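Local coordinates for protein aprataxin and PNK-like factor (Homo sapiens, PDB 5W7W) that acts as a histone chaperone in single- and double-strand DNA break repair and, through the FHA domain described here, interacts with XRCC1 and XRCC4, at residues F8-R13 / A46-A51; D90-L95 / F101-I106. One frame throughout, in Å; residues are numbered along the deposited sequence.

Interaction 1: residues F8-R13 / A46-A51. With FMT (formic acid), chain C.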
# COMPACT_ATOMS: atom_id res chain seq x y z
N PHE A 8 1.67 -11.57 -1.55
CA PHE A 8 0.71 -10.52 -1.25
C PHE A 8 0.27 -9.88 -2.55
O PHE A 8 1.05 -9.74 -3.49
CB PHE A 8 1.33 -9.44 -0.39
CG PHE A 8 1.63 -9.89 0.99
CD1 PHE A 8 0.65 -9.87 1.96
CD2 PHE A 8 2.87 -10.38 1.32
CE1 PHE A 8 0.91 -10.30 3.25
CE2 PHE A 8 3.14 -10.80 2.62
CZ PHE A 8 2.16 -10.78 3.57
N GLU A 9 -0.99 -9.49 -2.59
CA GLU A 9 -1.52 -8.68 -3.67
C GLU A 9 -2.29 -7.51 -3.10
O GLU A 9 -2.84 -7.59 -1.99
CB GLU A 9 -2.46 -9.49 -4.58
CG GLU A 9 -1.73 -10.50 -5.44
CD GLU A 9 -2.63 -11.32 -6.34
OE1 GLU A 9 -3.87 -11.18 -6.28
OE2 GLU A 9 -2.08 -12.14 -7.11
N LEU A 10 -2.29 -6.42 -3.85
CA LEU A 10 -3.04 -5.22 -3.52
C LEU A 10 -4.31 -5.18 -4.34
O LEU A 10 -4.27 -5.31 -5.58
CB LEU A 10 -2.23 -3.96 -3.83
CG LEU A 10 -0.82 -3.89 -3.24
CD1 LEU A 10 -0.21 -2.57 -3.65
CD2 LEU A 10 -0.85 -4.06 -1.74
N GLN A 11 -5.44 -5.01 -3.68
CA GLN A 11 -6.74 -4.98 -4.34
C GLN A 11 -7.34 -3.59 -4.26
O GLN A 11 -7.70 -3.15 -3.16
CB GLN A 11 -7.66 -6.00 -3.66
CG GLN A 11 -9.08 -5.99 -4.19
CD GLN A 11 -9.84 -7.19 -3.74
OE1 GLN A 11 -9.80 -8.23 -4.40
NE2 GLN A 11 -10.51 -7.09 -2.59
N PRO A 12 -7.51 -2.88 -5.37
CA PRO A 12 -8.06 -1.52 -5.29
C PRO A 12 -9.50 -1.54 -4.81
O PRO A 12 -10.34 -2.29 -5.32
CB PRO A 12 -7.93 -1.00 -6.72
CG PRO A 12 -7.82 -2.19 -7.57
CD PRO A 12 -7.14 -3.24 -6.75
N ARG A 13 -9.79 -0.72 -3.81
CA ARG A 13 -11.13 -0.70 -3.23
C ARG A 13 -12.17 -0.18 -4.20
O ARG A 13 -13.36 -0.51 -4.06
CB ARG A 13 -11.13 0.16 -1.98
CG ARG A 13 -12.50 0.24 -1.27
CD ARG A 13 -12.51 1.21 -0.10
NE ARG A 13 -11.76 0.67 1.02
CZ ARG A 13 -11.69 1.23 2.22
NH1 ARG A 13 -12.33 2.36 2.47
NH2 ARG A 13 -10.97 0.65 3.17
N ALA A 46 5.65 6.02 -0.81
CA ALA A 46 5.80 5.06 0.27
C ALA A 46 6.68 3.91 -0.21
O ALA A 46 6.88 3.74 -1.41
CB ALA A 46 4.44 4.54 0.75
N ILE A 47 7.19 3.15 0.74
CA ILE A 47 7.88 1.89 0.47
C ILE A 47 7.05 0.77 1.06
O ILE A 47 6.68 0.82 2.24
CB ILE A 47 9.30 1.88 1.07
CG1 ILE A 47 10.09 3.10 0.58
CG2 ILE A 47 10.01 0.57 0.73
CD1 ILE A 47 11.49 3.17 1.08
N LEU A 48 6.76 -0.25 0.25
CA LEU A 48 6.21 -1.50 0.75
C LEU A 48 7.34 -2.51 0.83
O LEU A 48 8.20 -2.55 -0.06
CB LEU A 48 5.16 -2.06 -0.19
CG LEU A 48 3.92 -1.21 -0.35
CD1 LEU A 48 2.97 -1.82 -1.35
CD2 LEU A 48 3.21 -1.03 0.96
N GLU A 49 7.38 -3.30 1.90
CA GLU A 49 8.36 -4.36 2.00
C GLU A 49 7.67 -5.67 2.34
O GLU A 49 6.92 -5.74 3.32
CB GLU A 49 9.40 -4.07 3.07
CG GLU A 49 10.56 -5.07 3.02
CD GLU A 49 11.15 -5.37 4.36
OE1 GLU A 49 10.39 -5.75 5.28
OE2 GLU A 49 12.38 -5.25 4.47
N VAL A 50 7.98 -6.71 1.56
CA VAL A 50 7.58 -8.08 1.80
C VAL A 50 8.80 -8.83 2.33
O VAL A 50 9.84 -8.90 1.65
CB VAL A 50 7.06 -8.74 0.51
CG1 VAL A 50 6.78 -10.20 0.73
CG2 VAL A 50 5.81 -8.00 0.00
N ALA A 51 8.67 -9.40 3.52
CA ALA A 51 9.76 -10.16 4.13
C ALA A 51 9.19 -11.04 5.22
O ALA A 51 8.32 -10.61 5.98
CB ALA A 51 10.81 -9.23 4.75
C FMT C . -12.65 -4.41 -1.35
O1 FMT C . -13.39 -3.90 -0.53
O2 FMT C . -11.58 -4.90 -1.02
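Phe8 and Leu10 of strand 8-12 face Val50 and Leu48 of strand 46-51 across the interior of the FHA beta sandwich. The two strands belong to different sheets: no hydrogen bond joins them, and the nearest CA pair, Phe8 and Val50, is 7.9 Å apart, so side chains alone bridge the gap. From CB, which points toward the opposite strand, the Phe8 chain turns beside its own backbone N (chi1 -69°), which brings one long edge of the ring past Val50. There CD2 lies 4.0 Å from Val50 CG1 and equally close to CG2, the next atom CE2 still meets CG1 at 4.1 Å, and the two side chains pass side by side, pointing opposite ways. CG1 sits near the ring plane, so Val50 meets the edge of the ring. Leu55 of strand 54-59 also packs on both Phe8 and Val50.

On the other side of strand 8-12, Gln11 extends away from the core to a formate probably left from crystallisation. Its NE2 donates to formate O2 at 2.9 Å with an N-H...O angle of 147°, somewhat bent, while OE1 accepts from Arg18 NE. A leucine here has no amide and would probably leave Arg18 NE without this acceptor and the formate without its NE2 donor.

Further along the interior, Leu10 and Leu48 reach for each other tip to tip, and a single methyl pair makes the contact, Leu10 CD1 against Leu48 CD1 at 4.0 Å.

Interaction 2: residues D90-L95 / F101-I106. With FMT (formic acid), chain C.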
# COMPACT_ATOMS: atom_id res chain seq x y z
N ASP A 90 -6.40 -5.81 5.97
CA ASP A 90 -6.23 -4.39 6.24
C ASP A 90 -6.22 -3.62 4.92
O ASP A 90 -6.04 -4.19 3.84
CB ASP A 90 -4.88 -4.13 6.92
CG ASP A 90 -4.78 -4.64 8.33
OD1 ASP A 90 -5.79 -5.09 8.91
OD2 ASP A 90 -3.66 -4.56 8.88
N SER A 91 -6.37 -2.31 5.01
CA SER A 91 -6.28 -1.42 3.86
C SER A 91 -5.27 -0.32 4.15
O SER A 91 -5.04 0.05 5.30
CB SER A 91 -7.62 -0.76 3.55
OG SER A 91 -8.62 -1.72 3.20
N PHE A 92 -4.68 0.21 3.08
CA PHE A 92 -3.93 1.45 3.16
C PHE A 92 -4.33 2.30 1.97
O PHE A 92 -4.91 1.81 1.00
CB PHE A 92 -2.41 1.23 3.17
CG PHE A 92 -1.84 0.94 1.83
CD1 PHE A 92 -1.79 -0.36 1.34
CD2 PHE A 92 -1.34 1.95 1.03
CE1 PHE A 92 -1.27 -0.62 0.09
CE2 PHE A 92 -0.82 1.69 -0.21
CZ PHE A 92 -0.79 0.39 -0.68
N SER A 93 -4.00 3.59 2.02
CA SER A 93 -4.29 4.45 0.88
C SER A 93 -3.23 5.52 0.73
O SER A 93 -2.52 5.89 1.67
CB SER A 93 -5.68 5.08 1.00
OG SER A 93 -5.75 5.98 2.09
N LEU A 94 -3.16 6.04 -0.49
CA LEU A 94 -2.20 7.09 -0.82
C LEU A 94 -2.81 8.48 -0.78
O LEU A 94 -2.07 9.47 -0.70
CB LEU A 94 -1.56 6.83 -2.18
CG LEU A 94 -0.83 5.50 -2.31
CD1 LEU A 94 -0.17 5.43 -3.68
CD2 LEU A 94 0.19 5.31 -1.24
N LEU A 95 -4.13 8.60 -0.84
CA LEU A 95 -4.86 9.83 -0.51
C LEU A 95 -5.93 9.43 0.49
O LEU A 95 -6.25 8.26 0.67
CB LEU A 95 -5.49 10.51 -1.74
CG LEU A 95 -4.52 11.02 -2.78
CD1 LEU A 95 -5.29 11.52 -3.97
CD2 LEU A 95 -3.63 12.13 -2.23
N PHE A 101 -6.24 0.46 -1.10
CA PHE A 101 -5.97 -0.93 -1.43
C PHE A 101 -6.15 -1.82 -0.22
O PHE A 101 -5.65 -1.50 0.86
CB PHE A 101 -4.54 -1.08 -1.92
CG PHE A 101 -4.25 -0.31 -3.17
CD1 PHE A 101 -4.45 -0.88 -4.43
CD2 PHE A 101 -3.81 0.99 -3.10
CE1 PHE A 101 -4.20 -0.15 -5.58
CE2 PHE A 101 -3.58 1.72 -4.26
CZ PHE A 101 -3.78 1.14 -5.49
N ARG A 102 -6.82 -2.94 -0.41
CA ARG A 102 -6.90 -4.00 0.57
C ARG A 102 -5.76 -4.98 0.33
O ARG A 102 -5.40 -5.27 -0.82
CB ARG A 102 -8.24 -4.72 0.48
CG ARG A 102 -8.42 -5.72 1.60
CD ARG A 102 -9.75 -6.45 1.59
NE ARG A 102 -10.90 -5.55 1.57
CZ ARG A 102 -11.48 -5.04 2.65
NH1 ARG A 102 -11.05 -5.32 3.87
NH2 ARG A 102 -12.52 -4.22 2.54
N ILE A 103 -5.20 -5.50 1.41
CA ILE A 103 -4.13 -6.49 1.34
C ILE A 103 -4.73 -7.89 1.30
O ILE A 103 -5.50 -8.27 2.18
CB ILE A 103 -3.22 -6.36 2.57
CG1 ILE A 103 -2.65 -4.95 2.70
CG2 ILE A 103 -2.11 -7.38 2.54
CD1 ILE A 103 -2.09 -4.34 1.46
N LEU A 104 -4.33 -8.67 0.30
CA LEU A 104 -4.70 -10.07 0.21
C LEU A 104 -3.45 -10.94 0.26
O LEU A 104 -2.44 -10.63 -0.38
CB LEU A 104 -5.43 -10.34 -1.11
CG LEU A 104 -6.77 -9.61 -1.27
CD1 LEU A 104 -7.35 -9.93 -2.63
CD2 LEU A 104 -7.74 -9.96 -0.18
N SER A 105 -3.52 -12.04 1.00
CA SER A 105 -2.47 -13.04 1.00
C SER A 105 -2.76 -14.12 -0.04
O SER A 105 -3.89 -14.62 -0.14
CB SER A 105 -2.34 -13.68 2.38
OG SER A 105 -3.54 -14.33 2.74
N ILE A 106 -1.73 -14.47 -0.82
CA ILE A 106 -1.81 -15.47 -1.88
C ILE A 106 -0.66 -16.46 -1.71
O ILE A 106 0.29 -16.19 -0.97
CB ILE A 106 -1.71 -14.83 -3.27
CG1 ILE A 106 -0.34 -14.16 -3.49
CG2 ILE A 106 -2.84 -13.81 -3.49
CD1 ILE A 106 -0.07 -13.75 -4.93
C FMT C . -12.65 -4.41 -1.35
O1 FMT C . -13.39 -3.90 -0.53
O2 FMT C . -11.58 -4.90 -1.02
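Strands 91-93 and 101-105 run antiparallel, their axes 4.8 Å apart at closest approach and 141° between directions, with Phe92 and Phe101 as the hydrogen-bonded pair and Ser91 and Arg102 as the non-hydrogen-bonded one. Phe101 N gives to Phe92 O at 2.8 Å, Phe92 N returns a bond to Phe101 O, and Ile103 N donates to Asp90 O. The Asp90 carboxylate is engaged apart from this ladder, by Tyr67 OH and the backbone N of Ser70 and Asn87.

This is the closing beta hairpin of the FHA domain. On the core side, the Phe92 and Phe101 rings are inclined by 26° and offset until little of one covers the other, centroids 5.6 Å apart. Phe92 CE1 rests 3.9 Å from Phe101 CB, while Ile103 CD1 meets the edge of the Phe92 ring near its plane.

On the other side, Ser91 OG stands loosely over one face of the Arg102 guanidinium, weakly hydrogen-bonded to Arg13 NH2. The arginine chain leaves anti to its backbone N (chi1 -173°) and bends at chi3, and its NE and NH2 edge grips a formate, probably from crystallisation: NE to O2 at 2.8 Å, NH2 to O1 at 3.2 Å.

Overall arrangement
Interaction 1 precedes interaction 2 along the chain, 46-51 ending well before 90-95 begins, and their centres lie about 6 Å apart. Strands 8-12 and 100-105 are neighbours in one antiparallel sheet, joined by probable backbone bonds Gln11 N to Arg102 O and Glu9 N to Leu104 O, each 2.9 Å. Interaction 2 builds that sheet laterally, whereas interaction 1 spans from it to the sheet containing strand 46-51. Leu10, touching Phe101 and Ile103, makes their apolar packing continuous. Together these contacts tie strand 8-12 to the C-terminal hairpin and to the other sheet of the FHA-like domain that mediates XRCC1 and XRCC4 binding. Donors of Gln11 and Arg102 converge on one formate, probably from the crystallisation liquor.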